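Local atomic coordinates of DUF115 domain-containing protein (Magnetospirillum magneticum AMB-1, PDB entry 5MU5), a protein that probably transfers sugar to flagellin as a Maf-family glycosyltransferase and is involved in the formation of bacterial flagella. Residues T269-P274 / L522-A527; T396-A401 / R407-F412. All coordinates share one frame; numbering follows the deposited sequence.

Contact 1: residues T269-P274 / L522-A527; sequences TQLHTP and LAKVRA
L271 reaches from its loop to helix 515-528 with both methyl groups, and each finds a different residue there, so this contact illustrates how one branched side chain can bridge a buried patch and a surface one. On the inner side, L271 CD1 lies 3.7 Å from V525 CG2. The two side chains cross at about a right angle, and both residues are buried. V525 places CG1 anti to its backbone N (chi1 164°), so CG2 is the branch that meets the leucine.

The outer side is open to solvent rather than loose: L271 CD2 sits 3.5 Å from K524 CD, closer than the inner pair, with K524 CB at 4.0 Å. Here leucine and lysine run past one another in opposite directions, and the extended lysine chain lends its methylenes as apolar cover while its amino group carries on toward the surface. This charged end meets nothing on the loop; H272 ND1 is 6.8 Å from K524 NZ, too far for a bond.

Polar bonds tie down the surroundings, with T273 OG1 bonded to D521 OD2 one helical turn before V525, and R526 joined by a salt bridge to D363. The helix runs past the starting ends of strands of the mixed sheet, with V525 and L522 touching F319 at the start of strand 319-322, while the loop runs on into strand 275-278.

Contact 2: residues T396-A401 / R407-F412; sequences TGTTAA and RELYLF
T398 meets two leucines of the strand, L409 and L411, with one branch for each, and its rotamer decides which branch goes where. With chi1 at -59°, CG2 stands anti to the backbone N and OG1 lies beside it. The methyl T398 CG2 approaches L409 CD2 at 4.3 Å. The hydroxyl T398 OG1 is equally far, 4.3 Å, from L411 CD2, but this is a passing approach: its polar partner is the carbonyl oxygen of T394, one turn back in the same helix, which satisfies the hydroxyl within an apolar interface.

The leucines answer in different ways. L409 bends at its second torsion (chi2 54°), which leaves CD2 as the outstretched branch, and that branch touches the threonine. Both its methyls also face A401, whose CB remains 5.1 Å from L409 CD1, a wider spacing than true packing. In L411, by contrast, CD1 is the extended branch (chi2 177°) and the folded-back CD2 turns to the helix.

E408 and Y410, whose side chains take no part in meeting the helix, are joined to each other. Y410 OH donates to E408 OE2 over a short 2.5 Å, arriving at the lone pair that faces away from the other carboxylate oxygen, with the acceptor in the plane of the ring. F490 stacks on that ring. Where helix 393-404 ends, R407 NH1 bonds the carbonyl oxygen of L402.

I277 of the neighbouring strand and helix 467-482 complete the pocket around T398. Helix 393-404 leads through a short turn into the interior parallel strand 408-412 and packs on it, the closing half of a long beta-alpha-beta crossover from strand 363-367, consistent with a Rossmann-like alpha/beta fold.

Overall arrangement
Strand 275-278 relates the two contacts: segment 269-274 of contact 1 runs into it, and segment 407-412 of contact 2 pairs alongside it in the same sheet. Their centres lie 13 Å apart, and they touch directly where P274 CB packs 3.8 Å from Y410 CE1 and where Q270 meets R407. Contact 2 joins elements close in sequence and is wholly buried, made of one threonine and two leucines between helix and sheet. Contact 1 brings together pieces about 250 residues apart and grades from a buried leucine-valine pair to an exposed lysine, with charged and polar neighbours around it, as suits its more peripheral place.

Contact 1: residues T269-P274 / L522-A527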
ATOM      1  N   THR A 269      28.570   7.591   7.175  1.00 62.46           N
ATOM      2  CA  THR A 269      29.066   8.204   8.401  1.00 61.64           C
ATOM      3  C   THR A 269      28.143   9.258   8.995  1.00 57.37           C
ATOM      4  O   THR A 269      27.301   9.820   8.316  1.00 57.73           O
ATOM      5  CB  THR A 269      30.453   8.841   8.179  1.00 64.36           C
ATOM      6  OG1 THR A 269      30.377   9.772   7.100  1.00 61.59           O
ATOM      7  CG2 THR A 269      31.500   7.770   7.863  1.00 65.39           C
ATOM      8  N   GLN A 270      28.364   9.533  10.270  1.00 54.59           N
ATOM      9  CA  GLN A 270      27.532  10.420  11.047  1.00 53.63           C
ATOM     10  C   GLN A 270      28.064  11.836  11.051  1.00 50.91           C
ATOM     11  O   GLN A 270      29.261  12.053  11.006  1.00 50.27           O
ATOM     12  CB  GLN A 270      27.494   9.958  12.492  1.00 54.88           C
ATOM     13  CG  GLN A 270      27.012   8.536  12.699  1.00 63.78           C
ATOM     14  CD  GLN A 270      26.951   8.177  14.180  1.00 70.15           C
ATOM     15  OE1 GLN A 270      26.766   9.053  15.043  1.00 70.39           O
ATOM     16  NE2 GLN A 270      27.112   6.895  14.484  1.00 71.71           N
ATOM     17  N   LEU A 271      27.155  12.796  11.139  1.00 46.41           N
ATOM     18  CA  LEU A 271      27.514  14.193  11.235  1.00 45.95           C
ATOM     19  C   LEU A 271      27.094  14.603  12.629  1.00 47.23           C
ATOM     20  O   LEU A 271      26.037  14.198  13.108  1.00 51.49           O
ATOM     21  CB  LEU A 271      26.763  14.997  10.176  1.00 44.85           C
ATOM     22  CG  LEU A 271      26.984  14.474   8.752  1.00 46.58           C
ATOM     23  CD1 LEU A 271      26.059  15.169   7.767  1.00 47.32           C
ATOM     24  CD2 LEU A 271      28.443  14.638   8.338  1.00 45.61           C
ATOM     25  N   HIS A 272      27.922  15.387  13.291  1.00 47.80           N
ATOM     26  CA  HIS A 272      27.629  15.820  14.647  1.00 49.24           C
ATOM     27  C   HIS A 272      26.906  17.166  14.775  1.00 43.55           C
ATOM     28  O   HIS A 272      26.451  17.490  15.847  1.00 45.47           O
ATOM     29  CB  HIS A 272      28.902  15.809  15.482  1.00 53.02           C
ATOM     30  CG  HIS A 272      29.461  14.435  15.681  1.00 60.30           C
ATOM     31  ND1 HIS A 272      30.611  14.001  15.058  1.00 64.68           N
ATOM     32  CD2 HIS A 272      29.004  13.385  16.406  1.00 63.11           C
ATOM     33  CE1 HIS A 272      30.845  12.744  15.396  1.00 67.31           C
ATOM     34  NE2 HIS A 272      29.884  12.347  16.213  1.00 65.24           N
ATOM     35  N   THR A 273      26.792  17.944  13.714  1.00 39.94           N
ATOM     36  CA  THR A 273      26.018  19.176  13.799  1.00 40.96           C
ATOM     37  C   THR A 273      24.549  18.797  14.002  1.00 38.96           C
ATOM     38  O   THR A 273      24.033  17.919  13.315  1.00 36.29           O
ATOM     39  CB  THR A 273      26.118  20.021  12.516  1.00 41.41           C
ATOM     40  OG1 THR A 273      27.486  20.286  12.236  1.00 42.50           O
ATOM     41  CG2 THR A 273      25.411  21.353  12.678  1.00 43.88           C
ATOM     42  N   PRO A 274      23.877  19.446  14.954  1.00 37.00           N
ATOM     43  CA  PRO A 274      22.470  19.115  15.099  1.00 37.38           C
ATOM     44  C   PRO A 274      21.647  19.673  13.958  1.00 35.53           C
ATOM     45  O   PRO A 274      22.048  20.621  13.310  1.00 35.38           O
ATOM     46  CB  PRO A 274      22.062  19.767  16.427  1.00 37.76           C
ATOM     47  CG  PRO A 274      23.173  20.646  16.821  1.00 39.16           C
ATOM     48  CD  PRO A 274      24.330  20.472  15.892  1.00 38.32           C
ATOM     49  N   LEU A 522      28.001  20.785   6.469  1.00 37.17           N
ATOM     50  CA  LEU A 522      27.374  21.133   5.180  1.00 38.31           C
ATOM     51  C   LEU A 522      28.276  20.836   3.986  1.00 38.15           C
ATOM     52  O   LEU A 522      27.797  20.446   2.916  1.00 37.92           O
ATOM     53  CB  LEU A 522      26.908  22.597   5.149  1.00 40.04           C
ATOM     54  CG  LEU A 522      25.669  22.856   6.029  1.00 39.71           C
ATOM     55  CD1 LEU A 522      25.335  24.328   6.039  1.00 41.64           C
ATOM     56  CD2 LEU A 522      24.469  22.068   5.541  1.00 41.45           C
ATOM     57  N   ALA A 523      29.587  21.007   4.161  1.00 38.01           N
ATOM     58  CA  ALA A 523      30.530  20.638   3.113  1.00 37.30           C
ATOM     59  C   ALA A 523      30.456  19.120   2.844  1.00 38.13           C
ATOM     60  O   ALA A 523      30.447  18.691   1.696  1.00 39.08           O
ATOM     61  CB  ALA A 523      31.936  21.069   3.501  1.00 36.64           C
ATOM     62  N   LYS A 524      30.375  18.307   3.895  1.00 39.14           N
ATOM     63  CA  LYS A 524      30.226  16.842   3.708  1.00 42.36           C
ATOM     64  C   LYS A 524      28.944  16.501   2.974  1.00 40.44           C
ATOM     65  O   LYS A 524      28.932  15.748   2.012  1.00 44.88           O
ATOM     66  CB  LYS A 524      30.234  16.116   5.053  1.00 45.68           C
ATOM     67  CG  LYS A 524      31.590  16.146   5.719  1.00 48.54           C
ATOM     68  CD  LYS A 524      31.633  15.386   7.026  1.00 51.51           C
ATOM     69  CE  LYS A 524      33.089  15.207   7.407  1.00 58.16           C
ATOM     70  NZ  LYS A 524      33.239  14.787   8.821  1.00 65.29           N
ATOM     71  N   VAL A 525      27.853  17.078   3.418  1.00 40.80           N
ATOM     72  CA  VAL A 525      26.582  16.863   2.762  1.00 40.76           C
ATOM     73  C   VAL A 525      26.682  17.221   1.280  1.00 42.09           C
ATOM     74  O   VAL A 525      26.344  16.433   0.410  1.00 42.85           O
ATOM     75  CB  VAL A 525      25.488  17.707   3.441  1.00 40.09           C
ATOM     76  CG1 VAL A 525      24.248  17.801   2.554  1.00 41.31           C
ATOM     77  CG2 VAL A 525      25.148  17.111   4.808  1.00 40.58           C
ATOM     78  N   ARG A 526      27.162  18.423   1.014  1.00 44.78           N
ATOM     79  CA  ARG A 526      27.270  18.944  -0.336  1.00 46.77           C
ATOM     80  C   ARG A 526      28.144  18.050  -1.215  1.00 44.74           C
ATOM     81  O   ARG A 526      27.838  17.828  -2.375  1.00 43.95           O
ATOM     82  CB  ARG A 526      27.874  20.330  -0.240  1.00 51.50           C
ATOM     83  CG  ARG A 526      27.952  21.073  -1.532  1.00 56.73           C
ATOM     84  CD  ARG A 526      26.617  21.686  -1.831  1.00 60.47           C
ATOM     85  NE  ARG A 526      26.518  22.054  -3.236  1.00 64.05           N
ATOM     86  CZ  ARG A 526      25.391  22.453  -3.803  1.00 66.37           C
ATOM     87  NH1 ARG A 526      24.278  22.530  -3.065  1.00 68.54           N
ATOM     88  NH2 ARG A 526      25.378  22.776  -5.091  1.00 65.36           N
ATOM     89  N   ALA A 527      29.233  17.540  -0.652  1.00 43.10           N
ATOM     90  CA  ALA A 527      30.126  16.663  -1.396  1.00 44.26           C
ATOM     91  C   ALA A 527      29.478  15.329  -1.711  1.00 43.91           C
ATOM     92  O   ALA A 527      29.886  14.690  -2.651  1.00 43.04           O
ATOM     93  CB  ALA A 527      31.426  16.438  -0.629  1.00 44.88           C
TER

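Contact 2: residues T396-A401 / R407-F412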
ATOM      1  N   THR A 396       9.515  13.611   5.012  1.00 34.94           N
ATOM      2  CA  THR A 396      10.566  13.758   4.000  1.00 36.29           C
ATOM      3  C   THR A 396      11.794  14.398   4.598  1.00 32.62           C
ATOM      4  O   THR A 396      12.900  13.931   4.383  1.00 32.98           O
ATOM      5  CB  THR A 396      10.098  14.634   2.817  1.00 39.24           C
ATOM      6  OG1 THR A 396       8.792  14.218   2.386  1.00 42.52           O
ATOM      7  CG2 THR A 396      11.091  14.547   1.673  1.00 38.93           C
ATOM      8  N   GLY A 397      11.598  15.466   5.365  1.00 32.92           N
ATOM      9  CA  GLY A 397      12.723  16.151   6.005  1.00 32.35           C
ATOM     10  C   GLY A 397      13.412  15.293   7.056  1.00 31.19           C
ATOM     11  O   GLY A 397      14.622  15.271   7.152  1.00 30.90           O
ATOM     12  N   THR A 398      12.642  14.574   7.848  1.00 31.44           N
ATOM     13  CA  THR A 398      13.223  13.729   8.874  1.00 31.08           C
ATOM     14  C   THR A 398      14.023  12.600   8.262  1.00 32.55           C
ATOM     15  O   THR A 398      15.148  12.333   8.681  1.00 32.42           O
ATOM     16  CB  THR A 398      12.125  13.159   9.750  1.00 32.12           C
ATOM     17  OG1 THR A 398      11.411  14.256  10.332  1.00 34.03           O
ATOM     18  CG2 THR A 398      12.710  12.272  10.831  1.00 32.40           C
ATOM     19  N   THR A 399      13.467  11.942   7.252  1.00 35.43           N
ATOM     20  CA  THR A 399      14.144  10.790   6.666  1.00 37.74           C
ATOM     21  C   THR A 399      15.355  11.261   5.860  1.00 36.30           C
ATOM     22  O   THR A 399      16.398  10.599   5.877  1.00 34.05           O
ATOM     23  CB  THR A 399      13.202   9.874   5.834  1.00 40.90           C
ATOM     24  OG1 THR A 399      13.909   8.683   5.453  1.00 44.98           O
ATOM     25  CG2 THR A 399      12.730  10.550   4.567  1.00 43.19           C
ATOM     26  N   ALA A 400      15.225  12.412   5.190  1.00 36.57           N
ATOM     27  CA  ALA A 400      16.350  12.985   4.425  1.00 35.09           C
ATOM     28  C   ALA A 400      17.491  13.294   5.370  1.00 34.09           C
ATOM     29  O   ALA A 400      18.642  13.019   5.065  1.00 36.55           O
ATOM     30  CB  ALA A 400      15.943  14.246   3.680  1.00 33.47           C
ATOM     31  N   ALA A 401      17.172  13.867   6.522  1.00 33.16           N
ATOM     32  CA  ALA A 401      18.202  14.247   7.489  1.00 33.08           C
ATOM     33  C   ALA A 401      18.989  13.043   8.004  1.00 34.20           C
ATOM     34  O   ALA A 401      20.207  13.095   8.133  1.00 35.95           O
ATOM     35  CB  ALA A 401      17.578  14.990   8.648  1.00 32.38           C
ATOM     36  N   ARG A 407      22.204  12.968  13.179  1.00 37.58           N
ATOM     37  CA  ARG A 407      21.820  12.070  14.244  1.00 38.29           C
ATOM     38  C   ARG A 407      21.187  12.755  15.452  1.00 39.15           C
ATOM     39  O   ARG A 407      20.313  12.166  16.086  1.00 43.01           O
ATOM     40  CB  ARG A 407      23.020  11.232  14.648  1.00 39.64           C
ATOM     41  CG  ARG A 407      23.515  10.302  13.530  1.00 38.69           C
ATOM     42  CD  ARG A 407      22.520   9.183  13.259  1.00 37.27           C
ATOM     43  NE  ARG A 407      22.944   8.282  12.180  1.00 36.56           N
ATOM     44  CZ  ARG A 407      22.646   8.427  10.895  1.00 37.27           C
ATOM     45  NH1 ARG A 407      21.915   9.457  10.472  1.00 38.38           N
ATOM     46  NH2 ARG A 407      23.060   7.524  10.020  1.00 36.69           N
ATOM     47  N   GLU A 408      21.596  13.985  15.746  1.00 37.58           N
ATOM     48  CA  GLU A 408      20.995  14.768  16.786  1.00 37.92           C
ATOM     49  C   GLU A 408      19.944  15.638  16.104  1.00 38.19           C
ATOM     50  O   GLU A 408      20.260  16.516  15.315  1.00 41.37           O
ATOM     51  CB  GLU A 408      22.043  15.597  17.505  1.00 39.09           C
ATOM     52  CG  GLU A 408      21.543  16.212  18.814  1.00 41.42           C
ATOM     53  CD  GLU A 408      22.580  17.112  19.477  1.00 43.74           C
ATOM     54  OE1 GLU A 408      23.783  16.847  19.310  1.00 50.10           O
ATOM     55  OE2 GLU A 408      22.204  18.072  20.175  1.00 43.82           O
ATOM     56  N   LEU A 409      18.685  15.363  16.396  1.00 37.93           N
ATOM     57  CA  LEU A 409      17.567  15.990  15.703  1.00 38.99           C
ATOM     58  C   LEU A 409      16.669  16.712  16.661  1.00 36.06           C
ATOM     59  O   LEU A 409      16.360  16.187  17.713  1.00 31.49           O
ATOM     60  CB  LEU A 409      16.695  14.921  15.041  1.00 40.20           C
ATOM     61  CG  LEU A 409      17.023  14.381  13.664  1.00 44.14           C
ATOM     62  CD1 LEU A 409      18.437  13.852  13.567  1.00 45.02           C
ATOM     63  CD2 LEU A 409      16.035  13.278  13.330  1.00 46.28           C
ATOM     64  N   TYR A 410      16.214  17.893  16.256  1.00 36.57           N
ATOM     65  CA  TYR A 410      15.248  18.653  17.026  1.00 35.75           C
ATOM     66  C   TYR A 410      14.055  18.943  16.146  1.00 36.50           C
ATOM     67  O   TYR A 410      14.197  19.492  15.049  1.00 36.19           O
ATOM     68  CB  TYR A 410      15.863  19.938  17.543  1.00 36.19           C
ATOM     69  CG  TYR A 410      16.976  19.676  18.521  1.00 37.86           C
ATOM     70  CD1 TYR A 410      18.263  19.424  18.082  1.00 37.55           C
ATOM     71  CD2 TYR A 410      16.736  19.644  19.888  1.00 39.31           C
ATOM     72  CE1 TYR A 410      19.278  19.157  18.977  1.00 37.55           C
ATOM     73  CE2 TYR A 410      17.750  19.389  20.791  1.00 37.14           C
ATOM     74  CZ  TYR A 410      19.014  19.143  20.325  1.00 37.74           C
ATOM     75  OH  TYR A 410      20.030  18.895  21.214  1.00 37.88           O
ATOM     76  N   LEU A 411      12.879  18.556  16.617  1.00 34.94           N
ATOM     77  CA  LEU A 411      11.649  18.862  15.899  1.00 35.50           C
ATOM     78  C   LEU A 411      10.947  20.106  16.443  1.00 33.97           C
ATOM     79  O   LEU A 411      10.709  20.244  17.632  1.00 36.46           O
ATOM     80  CB  LEU A 411      10.684  17.691  15.949  1.00 36.51           C
ATOM     81  CG  LEU A 411      11.211  16.310  15.589  1.00 40.31           C
ATOM     82  CD1 LEU A 411      10.059  15.336  15.792  1.00 41.32           C
ATOM     83  CD2 LEU A 411      11.769  16.222  14.178  1.00 40.51           C
ATOM     84  N   PHE A 412      10.595  20.996  15.535  1.00 34.21           N
ATOM     85  CA  PHE A 412       9.850  22.191  15.848  1.00 33.37           C
ATOM     86  C   PHE A 412       8.674  22.261  14.880  1.00 32.61           C
ATOM     87  O   PHE A 412       8.799  21.892  13.704  1.00 34.62           O
ATOM     88  CB  PHE A 412      10.727  23.427  15.674  1.00 35.46           C
ATOM     89  CG  PHE A 412      11.920  23.462  16.577  1.00 34.22           C
ATOM     90  CD1 PHE A 412      13.113  22.899  16.175  1.00 35.45           C
ATOM     91  CD2 PHE A 412      11.858  24.100  17.796  1.00 33.64           C
ATOM     92  CE1 PHE A 412      14.232  22.960  16.993  1.00 36.44           C
ATOM     93  CE2 PHE A 412      12.955  24.153  18.626  1.00 34.21           C
ATOM     94  CZ  PHE A 412      14.147  23.590  18.225  1.00 34.74           C
TER